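PDB 5JS4: phiAB6 tailspike from Unidentified phage, which fragments the exopolysaccharide of the host bacterium Acinetobacter baumannii, working as a trimeric beta-helical tailspike of the phage. Local coordinates for residues T669-G674 with V696-S701; V256-A261 with I285-V290; G482-Y487 with V530-K535. One frame throughout, in Å; residues are numbered along the deposited sequence.

Interaction 1: T669-G674 with V696-S701; sequences TGATHG and VFWRDS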
ATOM      1  N   THR A 669      37.193  -3.669 -61.489  1.00  8.30           N
ATOM      2  CA  THR A 669      36.547  -4.512 -62.494  1.00  8.44           C
ATOM      3  C   THR A 669      35.381  -5.242 -61.833  1.00  8.46           C
ATOM      4  O   THR A 669      35.293  -5.320 -60.606  1.00  8.01           O
ATOM      5  CB  THR A 669      37.510  -5.508 -63.182  1.00  8.93           C
ATOM      6  OG1 THR A 669      37.928  -6.514 -62.258  1.00  9.99           O
ATOM      7  CG2 THR A 669      38.732  -4.789 -63.758  1.00  9.33           C
ATOM      8  N   GLY A 670      34.468  -5.740 -62.660  1.00  8.22           N
ATOM      9  CA  GLY A 670      33.260  -6.388 -62.171  1.00  8.72           C
ATOM     10  C   GLY A 670      33.207  -7.851 -62.536  1.00  9.19           C
ATOM     11  O   GLY A 670      34.115  -8.392 -63.164  1.00 10.39           O
ATOM     12  N   ALA A 671      32.114  -8.481 -62.133  1.00  8.28           N
ATOM     13  CA  ALA A 671      31.871  -9.879 -62.445  1.00  7.86           C
ATOM     14  C   ALA A 671      30.391 -10.173 -62.290  1.00  8.32           C
ATOM     15  O   ALA A 671      29.674  -9.448 -61.602  1.00  8.36           O
ATOM     16  CB  ALA A 671      32.693 -10.777 -61.540  1.00  8.35           C
ATOM     17  N   THR A 672      29.958 -11.259 -62.919  1.00  8.56           N
ATOM     18  CA  THR A 672      28.556 -11.653 -62.951  1.00  8.58           C
ATOM     19  C   THR A 672      28.406 -12.966 -62.204  1.00  8.07           C
ATOM     20  O   THR A 672      29.196 -13.884 -62.414  1.00  8.10           O
ATOM     21  CB  THR A 672      28.100 -11.835 -64.407  1.00  9.49           C
ATOM     22  OG1 THR A 672      28.235 -10.584 -65.096  1.00 11.31           O
ATOM     23  CG2 THR A 672      26.647 -12.316 -64.489  1.00  9.96           C
ATOM     24  N   HIS A 673      27.402 -13.053 -61.336  1.00  8.46           N
ATOM     25  CA  HIS A 673      27.186 -14.260 -60.528  1.00  8.73           C
ATOM     26  C   HIS A 673      25.938 -15.042 -60.909  1.00  8.42           C
ATOM     27  O   HIS A 673      24.976 -14.510 -61.458  1.00  8.42           O
ATOM     28  CB  HIS A 673      27.132 -13.940 -59.025  1.00 10.80           C
ATOM     29  CG  HIS A 673      26.141 -12.876 -58.656  1.00 13.99           C
ATOM     30  ND1 HIS A 673      24.810 -13.136 -58.419  1.00 17.09           N
ATOM     31  CD2 HIS A 673      26.300 -11.545 -58.473  1.00 16.11           C
ATOM     32  CE1 HIS A 673      24.189 -12.013 -58.112  1.00 17.29           C
ATOM     33  NE2 HIS A 673      25.070 -11.029 -58.141  1.00 18.49           N
ATOM     34  N   GLY A 674      25.998 -16.331 -60.612  1.00  8.30           N
ATOM     35  CA  GLY A 674      24.834 -17.201 -60.583  1.00  7.71           C
ATOM     36  C   GLY A 674      24.991 -18.098 -59.374  1.00  7.72           C
ATOM     37  O   GLY A 674      26.083 -18.193 -58.806  1.00  8.42           O
ATOM     38  N   VAL A 696      28.150 -20.068 -55.166  1.00  8.33           N
ATOM     39  CA  VAL A 696      28.181 -18.849 -55.959  1.00  7.91           C
ATOM     40  C   VAL A 696      29.236 -19.029 -57.040  1.00  7.58           C
ATOM     41  O   VAL A 696      30.372 -19.408 -56.741  1.00  8.33           O
ATOM     42  CB  VAL A 696      28.539 -17.623 -55.101  1.00  7.95           C
ATOM     43  CG1 VAL A 696      28.515 -16.352 -55.944  1.00  7.91           C
ATOM     44  CG2 VAL A 696      27.591 -17.503 -53.921  1.00  8.11           C
ATOM     45  N   PHE A 697      28.846 -18.772 -58.284  1.00  7.88           N
ATOM     46  CA  PHE A 697      29.721 -18.859 -59.450  1.00  8.39           C
ATOM     47  C   PHE A 697      29.944 -17.447 -59.962  1.00  8.40           C
ATOM     48  O   PHE A 697      28.981 -16.714 -60.168  1.00  9.44           O
ATOM     49  CB  PHE A 697      29.064 -19.675 -60.570  1.00  8.84           C
ATOM     50  CG  PHE A 697      28.849 -21.131 -60.241  1.00  9.13           C
ATOM     51  CD1 PHE A 697      27.876 -21.519 -59.326  1.00  9.45           C
ATOM     52  CD2 PHE A 697      29.597 -22.114 -60.876  1.00  9.99           C
ATOM     53  CE1 PHE A 697      27.672 -22.861 -59.036  1.00 10.08           C
ATOM     54  CE2 PHE A 697      29.390 -23.456 -60.594  1.00 10.96           C
ATOM     55  CZ  PHE A 697      28.432 -23.824 -59.670  1.00 10.94           C
ATOM     56  N   TRP A 698      31.205 -17.072 -60.167  1.00  8.09           N
ATOM     57  CA  TRP A 698      31.564 -15.744 -60.661  1.00  7.51           C
ATOM     58  C   TRP A 698      32.234 -15.825 -62.023  1.00  7.40           C
ATOM     59  O   TRP A 698      33.156 -16.618 -62.214  1.00  8.40           O
ATOM     60  CB  TRP A 698      32.541 -15.070 -59.705  1.00  7.25           C
ATOM     61  CG  TRP A 698      31.968 -14.615 -58.407  1.00  7.12           C
ATOM     62  CD1 TRP A 698      32.123 -15.202 -57.186  1.00  7.34           C
ATOM     63  CD2 TRP A 698      31.171 -13.448 -58.191  1.00  7.02           C
ATOM     64  NE1 TRP A 698      31.473 -14.475 -56.221  1.00  7.69           N
ATOM     65  CE2 TRP A 698      30.872 -13.395 -56.814  1.00  7.14           C
ATOM     66  CE3 TRP A 698      30.678 -12.439 -59.028  1.00  7.12           C
ATOM     67  CZ2 TRP A 698      30.109 -12.371 -56.253  1.00  7.48           C
ATOM     68  CZ3 TRP A 698      29.915 -11.425 -58.470  1.00  7.46           C
ATOM     69  CH2 TRP A 698      29.637 -11.397 -57.101  1.00  7.44           C
ATOM     70  N   ARG A 699      31.803 -14.977 -62.953  1.00  7.39           N
ATOM     71  CA  ARG A 699      32.366 -14.954 -64.300  1.00  8.61           C
ATOM     72  C   ARG A 699      32.643 -13.532 -64.786  1.00  9.74           C
ATOM     73  O   ARG A 699      31.951 -12.586 -64.399  1.00 10.22           O
ATOM     74  CB  ARG A 699      31.436 -15.672 -65.281  1.00  8.62           C
ATOM     75  CG  ARG A 699      31.261 -17.150 -64.968  1.00  8.80           C
ATOM     76  CD  ARG A 699      30.309 -17.835 -65.932  1.00  9.31           C
ATOM     77  NE  ARG A 699      30.070 -19.226 -65.540  1.00  9.58           N
ATOM     78  CZ  ARG A 699      29.197 -19.620 -64.615  1.00  9.92           C
ATOM     79  NH1 ARG A 699      28.443 -18.744 -63.959  1.00  9.99           N
ATOM     80  NH2 ARG A 699      29.068 -20.918 -64.343  1.00 10.44           N
ATOM     81  N   ASP A 700      33.656 -13.396 -65.640  1.00 11.40           N
ATOM     82  CA  ASP A 700      33.990 -12.103 -66.253  1.00 13.71           C
ATOM     83  C   ASP A 700      33.106 -11.828 -67.475  1.00 14.94           C
ATOM     84  O   ASP A 700      32.215 -12.618 -67.792  1.00 14.49           O
ATOM     85  CB  ASP A 700      35.489 -12.024 -66.603  1.00 15.72           C
ATOM     86  CG  ASP A 700      35.929 -13.061 -67.632  1.00 17.51           C
ATOM     87  OD1 ASP A 700      35.097 -13.539 -68.426  1.00 17.83           O
ATOM     88  OD2 ASP A 700      37.134 -13.390 -67.648  1.00 21.83           O
ATOM     89  N   SER A 701      33.355 -10.710 -68.157  1.00 17.40           N
ATOM     90  CA  SER A 701      32.532 -10.294 -69.298  1.00 19.29           C
ATOM     91  C   SER A 701      32.613 -11.243 -70.500  1.00 20.27           C
ATOM     92  O   SER A 701      31.736 -11.219 -71.366  1.00 23.55           O
ATOM     93  CB  SER A 701      32.903  -8.874 -69.732  1.00 20.36           C
ATOM     94  OG  SER A 701      34.271  -8.790 -70.082  1.00 22.28           O
TER
HETATM   95  O   HOH W   1      28.040 -15.916 -64.135  1.00 11.09           O
HETATM   96  O   HOH W   2      30.776 -10.235 -66.036  1.00 17.25           O

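Interaction 2: V256-A261 with I285-V290; sequences VTDDSA and ILKNQV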
ATOM      1  N   VAL A 256       3.489  19.692  41.367  1.00 21.68           N
ATOM      2  CA  VAL A 256       4.541  20.006  42.343  1.00 22.95           C
ATOM      3  C   VAL A 256       4.994  18.766  43.118  1.00 22.47           C
ATOM      4  O   VAL A 256       6.184  18.458  43.172  1.00 23.56           O
ATOM      5  CB  VAL A 256       4.061  21.069  43.360  1.00 24.41           C
ATOM      6  CG1 VAL A 256       5.153  21.382  44.376  1.00 25.86           C
ATOM      7  CG2 VAL A 256       3.627  22.342  42.647  1.00 25.32           C
ATOM      8  N   THR A 257       4.037  18.073  43.728  1.00 21.69           N
ATOM      9  CA  THR A 257       4.321  16.933  44.601  1.00 22.10           C
ATOM     10  C   THR A 257       4.830  15.723  43.820  1.00 20.79           C
ATOM     11  O   THR A 257       4.250  15.353  42.802  1.00 20.39           O
ATOM     12  CB  THR A 257       3.053  16.509  45.372  1.00 23.18           C
ATOM     13  OG1 THR A 257       2.473  17.652  46.010  1.00 23.73           O
ATOM     14  CG2 THR A 257       3.372  15.450  46.423  1.00 24.31           C
ATOM     15  N   ASP A 258       5.903  15.104  44.309  1.00 20.11           N
ATOM     16  CA  ASP A 258       6.412  13.867  43.719  1.00 19.88           C
ATOM     17  C   ASP A 258       5.425  12.732  43.981  1.00 19.42           C
ATOM     18  O   ASP A 258       5.169  12.381  45.132  1.00 20.37           O
ATOM     19  CB  ASP A 258       7.790  13.508  44.294  1.00 20.67           C
ATOM     20  CG  ASP A 258       8.352  12.205  43.725  1.00 20.99           C
ATOM     21  OD1 ASP A 258       7.971  11.809  42.600  1.00 19.93           O
ATOM     22  OD2 ASP A 258       9.191  11.575  44.403  1.00 23.95           O
ATOM     23  N   ASP A 259       4.873  12.172  42.908  1.00 18.55           N
ATOM     24  CA  ASP A 259       3.911  11.073  43.008  1.00 17.36           C
ATOM     25  C   ASP A 259       4.533   9.696  42.762  1.00 16.86           C
ATOM     26  O   ASP A 259       3.813   8.703  42.686  1.00 16.98           O
ATOM     27  CB  ASP A 259       2.758  11.292  42.018  1.00 17.06           C
ATOM     28  CG  ASP A 259       1.846  12.441  42.413  1.00 17.08           C
ATOM     29  OD1 ASP A 259       1.704  12.723  43.625  1.00 17.63           O
ATOM     30  OD2 ASP A 259       1.246  13.054  41.507  1.00 17.24           O
ATOM     31  N   SER A 260       5.860   9.620  42.662  1.00 17.86           N
ATOM     32  CA  SER A 260       6.518   8.357  42.308  1.00 18.57           C
ATOM     33  C   SER A 260       6.178   7.213  43.271  1.00 17.72           C
ATOM     34  O   SER A 260       5.946   6.087  42.833  1.00 17.17           O
ATOM     35  CB  SER A 260       8.036   8.537  42.195  1.00 20.17           C
ATOM     36  OG  SER A 260       8.599   8.960  43.421  1.00 23.69           O
ATOM     37  N   ALA A 261       6.134   7.501  44.572  1.00 17.98           N
ATOM     38  CA  ALA A 261       5.800   6.479  45.567  1.00 18.03           C
ATOM     39  C   ALA A 261       4.374   5.958  45.377  1.00 17.08           C
ATOM     40  O   ALA A 261       4.125   4.761  45.502  1.00 18.05           O
ATOM     41  CB  ALA A 261       5.985   7.018  46.980  1.00 18.62           C
ATOM     42  N   ILE A 285       3.782  14.687  38.766  1.00 16.18           N
ATOM     43  CA  ILE A 285       5.233  14.827  38.839  1.00 16.67           C
ATOM     44  C   ILE A 285       5.868  13.519  39.300  1.00 16.68           C
ATOM     45  O   ILE A 285       5.416  12.910  40.272  1.00 16.93           O
ATOM     46  CB  ILE A 285       5.654  15.954  39.810  1.00 17.65           C
ATOM     47  CG1 ILE A 285       4.978  17.285  39.454  1.00 18.47           C
ATOM     48  CG2 ILE A 285       7.171  16.113  39.836  1.00 18.18           C
ATOM     49  CD1 ILE A 285       5.187  17.758  38.031  1.00 19.46           C
ATOM     50  N   LEU A 286       6.915  13.098  38.591  1.00 16.47           N
ATOM     51  CA  LEU A 286       7.715  11.941  38.980  1.00 17.30           C
ATOM     52  C   LEU A 286       9.171  12.361  39.122  1.00 17.90           C
ATOM     53  O   LEU A 286       9.772  12.842  38.162  1.00 17.98           O
ATOM     54  CB  LEU A 286       7.604  10.833  37.934  1.00 18.27           C
ATOM     55  CG  LEU A 286       6.213  10.225  37.749  1.00 19.41           C
ATOM     56  CD1 LEU A 286       6.221   9.271  36.570  1.00 20.71           C
ATOM     57  CD2 LEU A 286       5.750   9.509  39.008  1.00 20.24           C
ATOM     58  N   LYS A 287       9.727  12.186  40.321  1.00 18.89           N
ATOM     59  CA  LYS A 287      11.136  12.511  40.590  1.00 18.83           C
ATOM     60  C   LYS A 287      12.001  11.265  40.779  1.00 18.77           C
ATOM     61  O   LYS A 287      13.217  11.367  40.963  1.00 20.49           O
ATOM     62  CB  LYS A 287      11.246  13.402  41.830  1.00 19.19           C
ATOM     63  CG  LYS A 287      10.471  14.702  41.719  1.00 20.77           C
ATOM     64  CD  LYS A 287      10.770  15.637  42.878  1.00 21.83           C
ATOM     65  CE  LYS A 287       9.921  16.893  42.786  1.00 24.52           C
ATOM     66  NZ  LYS A 287      10.198  17.841  43.900  1.00 27.05           N
ATOM     67  N   ASN A 288      11.373  10.093  40.743  1.00 18.88           N
ATOM     68  CA  ASN A 288      12.075   8.824  40.877  1.00 18.65           C
ATOM     69  C   ASN A 288      11.548   7.822  39.865  1.00 18.40           C
ATOM     70  O   ASN A 288      10.401   7.918  39.421  1.00 18.64           O
ATOM     71  CB  ASN A 288      11.903   8.266  42.289  1.00 19.08           C
ATOM     72  CG  ASN A 288      12.574   9.129  43.339  1.00 19.40           C
ATOM     73  OD1 ASN A 288      13.788   9.048  43.540  1.00 25.41           O
ATOM     74  ND2 ASN A 288      11.791   9.965  44.015  1.00 15.75           N
ATOM     75  N   GLN A 289      12.392   6.857  39.515  1.00 18.09           N
ATOM     76  CA  GLN A 289      12.027   5.802  38.580  1.00 17.67           C
ATOM     77  C   GLN A 289      10.865   4.990  39.134  1.00 17.57           C
ATOM     78  O   GLN A 289      10.810   4.714  40.333  1.00 18.64           O
ATOM     79  CB  GLN A 289      13.227   4.888  38.334  1.00 18.44           C
ATOM     80  CG  GLN A 289      12.993   3.781  37.321  1.00 18.46           C
ATOM     81  CD  GLN A 289      14.244   2.958  37.091  1.00 19.16           C
ATOM     82  OE1 GLN A 289      14.616   2.133  37.928  1.00 21.97           O
ATOM     83  NE2 GLN A 289      14.908   3.183  35.962  1.00 18.93           N
ATOM     84  N   VAL A 290       9.933   4.632  38.254  1.00 16.72           N
ATOM     85  CA  VAL A 290       8.820   3.761  38.602  1.00 16.28           C
ATOM     86  C   VAL A 290       9.013   2.430  37.886  1.00 15.36           C
ATOM     87  O   VAL A 290       9.258   2.396  36.682  1.00 15.12           O
ATOM     88  CB  VAL A 290       7.471   4.386  38.195  1.00 16.75           C
ATOM     89  CG1 VAL A 290       6.325   3.399  38.388  1.00 17.03           C
ATOM     90  CG2 VAL A 290       7.224   5.661  38.988  1.00 17.70           C
TER
HETATM   91  O   HOH W   3       8.546  19.768  42.682  1.00 43.68           O
HETATM   92  O   HOH W   4       2.024  15.714  41.143  1.00 19.99           O

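Interaction 3: G482-Y487 with V530-K535; sequences GANSCY and VNAGNK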
ATOM      1  N   GLY A 482      24.747  -1.132   7.155  1.00 16.67           N
ATOM      2  CA  GLY A 482      25.411  -2.368   6.738  1.00 17.83           C
ATOM      3  C   GLY A 482      25.575  -2.479   5.229  1.00 18.42           C
ATOM      4  O   GLY A 482      24.691  -2.079   4.470  1.00 19.12           O
ATOM      5  N   ALA A 483      26.707  -3.031   4.795  1.00 19.10           N
ATOM      6  CA  ALA A 483      26.975  -3.226   3.369  1.00 18.72           C
ATOM      7  C   ALA A 483      26.008  -4.255   2.789  1.00 17.44           C
ATOM      8  O   ALA A 483      25.879  -5.355   3.325  1.00 18.18           O
ATOM      9  CB  ALA A 483      28.414  -3.670   3.155  1.00 19.40           C
ATOM     10  N   ASN A 484      25.328  -3.886   1.700  1.00 16.24           N
ATOM     11  CA  ASN A 484      24.289  -4.727   1.085  1.00 16.52           C
ATOM     12  C   ASN A 484      23.244  -5.221   2.095  1.00 15.43           C
ATOM     13  O   ASN A 484      22.675  -6.308   1.940  1.00 16.65           O
ATOM     14  CB  ASN A 484      24.914  -5.913   0.334  1.00 16.98           C
ATOM     15  CG  ASN A 484      25.458  -5.526  -1.031  1.00 18.41           C
ATOM     16  OD1 ASN A 484      25.100  -4.491  -1.593  1.00 17.61           O
ATOM     17  ND2 ASN A 484      26.322  -6.374  -1.580  1.00 21.43           N
ATOM     18  N   SER A 485      22.982  -4.408   3.116  1.00 14.51           N
ATOM     19  CA  SER A 485      22.091  -4.798   4.205  1.00 14.26           C
ATOM     20  C   SER A 485      20.727  -4.127   4.118  1.00 13.96           C
ATOM     21  O   SER A 485      19.920  -4.248   5.035  1.00 13.98           O
ATOM     22  CB  SER A 485      22.735  -4.487   5.553  1.00 14.42           C
ATOM     23  OG  SER A 485      23.956  -5.190   5.699  1.00 16.48           O
ATOM     24  N   CYS A 486      20.480  -3.415   3.021  1.00 13.88           N
ATOM     25  CA  CYS A 486      19.148  -2.909   2.713  1.00 13.26           C
ATOM     26  C   CYS A 486      18.663  -3.646   1.475  1.00 12.62           C
ATOM     27  O   CYS A 486      19.152  -3.404   0.369  1.00 12.76           O
ATOM     28  CB  CYS A 486      19.171  -1.403   2.471  1.00 13.69           C
ATOM     29  SG  CYS A 486      17.532  -0.707   2.159  1.00 15.30           S
ATOM     30  N   TYR A 487      17.719  -4.562   1.666  1.00 12.96           N
ATOM     31  CA  TYR A 487      17.272  -5.428   0.581  1.00 12.40           C
ATOM     32  C   TYR A 487      15.867  -5.962   0.822  1.00 11.73           C
ATOM     33  O   TYR A 487      15.400  -6.031   1.960  1.00 11.24           O
ATOM     34  CB  TYR A 487      18.249  -6.599   0.408  1.00 13.34           C
ATOM     35  CG  TYR A 487      18.332  -7.524   1.605  1.00 13.86           C
ATOM     36  CD1 TYR A 487      17.484  -8.621   1.721  1.00 14.38           C
ATOM     37  CD2 TYR A 487      19.266  -7.308   2.615  1.00 14.24           C
ATOM     38  CE1 TYR A 487      17.554  -9.471   2.813  1.00 15.13           C
ATOM     39  CE2 TYR A 487      19.342  -8.152   3.712  1.00 15.16           C
ATOM     40  CZ  TYR A 487      18.487  -9.233   3.806  1.00 15.05           C
ATOM     41  OH  TYR A 487      18.561 -10.076   4.893  1.00 17.47           O
ATOM     42  N   VAL A 530      15.208  -2.890  -8.008  1.00 10.31           N
ATOM     43  CA  VAL A 530      16.663  -2.987  -7.943  1.00 10.39           C
ATOM     44  C   VAL A 530      17.032  -3.949  -6.816  1.00 10.99           C
ATOM     45  O   VAL A 530      16.303  -4.058  -5.831  1.00 11.51           O
ATOM     46  CB  VAL A 530      17.296  -1.592  -7.687  1.00 10.63           C
ATOM     47  CG1 VAL A 530      16.960  -1.066  -6.295  1.00 10.91           C
ATOM     48  CG2 VAL A 530      18.801  -1.613  -7.897  1.00 10.59           C
ATOM     49  N   ASN A 531      18.152  -4.651  -6.973  1.00 11.78           N
ATOM     50  CA  ASN A 531      18.720  -5.455  -5.892  1.00 12.12           C
ATOM     51  C   ASN A 531      19.927  -4.748  -5.291  1.00 12.55           C
ATOM     52  O   ASN A 531      20.552  -3.910  -5.942  1.00 12.57           O
ATOM     53  CB  ASN A 531      19.123  -6.837  -6.402  1.00 13.21           C
ATOM     54  CG  ASN A 531      17.930  -7.680  -6.812  1.00 14.40           C
ATOM     55  OD1 ASN A 531      17.822  -8.105  -7.962  1.00 17.01           O
ATOM     56  ND2 ASN A 531      17.027  -7.924  -5.874  1.00 16.98           N
ATOM     57  N   ALA A 532      20.254  -5.094  -4.048  1.00 12.15           N
ATOM     58  CA  ALA A 532      21.335  -4.420  -3.327  1.00 12.06           C
ATOM     59  C   ALA A 532      22.689  -4.554  -4.028  1.00 12.31           C
ATOM     60  O   ALA A 532      23.390  -3.562  -4.222  1.00 12.85           O
ATOM     61  CB  ALA A 532      21.429  -4.943  -1.898  1.00 12.44           C
ATOM     62  N   GLY A 533      23.038  -5.776  -4.424  1.00 13.04           N
ATOM     63  CA  GLY A 533      24.409  -6.089  -4.839  1.00 13.43           C
ATOM     64  C   GLY A 533      24.692  -6.163  -6.327  1.00 14.30           C
ATOM     65  O   GLY A 533      25.655  -6.813  -6.739  1.00 16.13           O
ATOM     66  N   ASN A 534      23.882  -5.484  -7.134  1.00 13.86           N
ATOM     67  CA  ASN A 534      24.033  -5.522  -8.585  1.00 13.68           C
ATOM     68  C   ASN A 534      23.542  -4.226  -9.229  1.00 12.55           C
ATOM     69  O   ASN A 534      22.646  -3.569  -8.707  1.00 12.69           O
ATOM     70  CB  ASN A 534      23.269  -6.727  -9.149  1.00 14.49           C
ATOM     71  CG  ASN A 534      23.609  -7.014 -10.598  1.00 15.41           C
ATOM     72  OD1 ASN A 534      23.045  -6.414 -11.512  1.00 15.75           O
ATOM     73  ND2 ASN A 534      24.529  -7.946 -10.818  1.00 18.19           N
ATOM     74  N   LYS A 535      24.142  -3.881 -10.367  1.00 12.16           N
ATOM     75  CA  LYS A 535      23.847  -2.650 -11.110  1.00 11.88           C
ATOM     76  C   LYS A 535      22.472  -2.651 -11.794  1.00 11.32           C
ATOM     77  O   LYS A 535      21.956  -1.593 -12.154  1.00 11.86           O
ATOM     78  CB  LYS A 535      24.941  -2.426 -12.167  1.00 12.33           C
ATOM     79  CG  LYS A 535      24.959  -1.052 -12.823  1.00 12.91           C
ATOM     80  CD  LYS A 535      25.433   0.036 -11.875  1.00 13.36           C
ATOM     81  CE  LYS A 535      25.635   1.362 -12.591  1.00 13.29           C
ATOM     82  NZ  LYS A 535      24.361   2.032 -12.980  1.00 12.82           N
TER
HETATM   83  O   HOH W   5      27.680  -6.879  -4.532  1.00 31.64           O

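Interaction 1: T669-G674 with V696-S701
An antiparallel strand pair at the far C-terminal end of the tailspike joins Thr672-Gly674 to Val696-Arg699. Two hydrogen-bonded pairs, Thr672 with Arg699 and Gly674 with Phe697, flank the non-hydrogen-bonded pair of His673 and Trp698. Thr672 N reaches Arg699 O at 2.8 Å, while Phe697 N gives Gly674 O an almost straight bond of 2.9 Å.

On one face of the pair His673 and Trp698 lie side by side. His673 CB makes a CH-pi contact over the six-membered ring of Trp698, 3.9 Å from its centroid. With CG between the backbone N and carbonyl carbon (chi1 54°), the imidazole turns back over the indole, His673 CD2 3.6 Å from Trp698 CH2, in an offset edge-to-face pair with planes at 76°. Val696 CG1 lies over the rim of the indole, and Ala671 CB touches Trp698 CE3 at 3.6 Å.

On the face of Thr672 and Arg699, one water joins Thr672 O to Arg699 NH1 and a second joins Thr672 OG1 to Arg699 O. Arg699 NH1 also bonds Gly668 O of the second subunit, and Thr672 packs on Thr672 of the third. The pair belongs to an antiparallel sheet at the trimer's C-terminal end.

Interaction 2: V256-A261 with I285-V290
Asp258 and Lys287 cross obliquely, the carboxylate of the first lying against the base of the second, with Asp258 CG 3.7 Å from Lys287 CB. Placing CG of Asp258 anti to its own backbone N (chi1 179°) brings the carboxylate up against Lys287 and Asn288. There Asp258 OD1 is gripped by two amides from opposite faces of the carboxylate plane: Lys287 N across the contact at 2.9 Å and Ser260 N within the segment at 3.0 Å. The latter bond makes an Asx turn at the start of the helix. Asp258 OD2 takes the hydroxyl of Ser260 on its syn side and a weak bond from Asn288 ND2 at 3.1 Å; the Asn288 side chain stands at about a right angle to that of Asp258, with amide and carboxylate planes 39° apart. These donors leave the carboxylate little freedom to rotate.

From this crossing, Lys287 runs on extended past Asp258 CB, and a water ties its NZ to Val256 O. On the backbone, Asp259 N donates a hydrogen bond to Ile285 O (2.8 Å). A methyl of Leu286, CD2, rests 3.6 Å from Ser260 CA, and Ile285 CB packs 3.4 Å from Thr257 O. Asn288 N is buried without a partner.

Asp259 OD1 and OD2 accept from Lys252 N and Gly253 N, linking the loop before the helix to Asp259. Helix 260-268 continues the packing, its Phe263 lying on both Leu286 and Val290, and so rests against strand 282-286, which pairs with strand 313-318, and strand 290-291, which pairs with strand 328-333.

Interaction 3: G482-Y487 with V530-K535
The side-chain amide of Asn484 presents one face obliquely to the turn Ala532-Gly533: Ala532 CB and Gly533 CA both lie on that side of its plane, the latter 4.0 Å from Asn484 CG. At the nitrogen end of the amide a water accepts from Asn484 ND2 at 3.3 Å and donates to Gly533 O at 3.0 Å, bridging the two loops, while Thr514 OG1 gives ND2 a further partner. At the other end Asn484 OD1 comes within 3.3 Å of Ala532 O; both are acceptors, so this is a contact and not a bond.

Asn484 is the third residue of a type II turn closed by Ser485 N to Gly482 O, and its positive phi (51°) belongs to that position. With CG anti to the carbonyl carbon (chi1 -79°), the amide comes up against Ala532 and Gly533.

Ala532 CB lies 3.6 Å from Cys486 O and 4.3 Å from Tyr487 CB, while the Tyr487 ring itself leads away from the 530-535 segment. Asn516 ND2 bonds Asn531 O and, weakly, Ala532 O, at the type I turn from Asn531 to Asn534.

That turn holds a bound malonic acid, probably from the crystallisation liquor, by Ala532 N, Gly533 N and Asn531 ND2, and Tyr487 also lines the pocket. Strand 486-487 pairs with strand 455-457 in a parallel sheet, whereas 530-535 links antiparallel strands. The contact is thus loop-to-loop packing beside a pocket occupied by malonic acid, where the parallel beta-helix gives way to antiparallel strands.

From the N terminus, interaction 2 comes first, closing a loop of 23 residues that contains most of helix 260-268 and setting that helix against the first strands of the beta-helix. Interaction 3 follows after many coils and joins two loops near the other end of the same solenoid; it closes a connection of 42 residues with several strands and no helix. Interaction 1 lies beyond it, pairing two strands of a C-terminal sheet around a 21-residue connection with a short helix. The three loops run in series and neither nest nor cross. Interactions 1 and 2, about 109 Å apart between centres, lie on opposite sides of the chain's centre; interactions 1 and 3 both touch the second subunit.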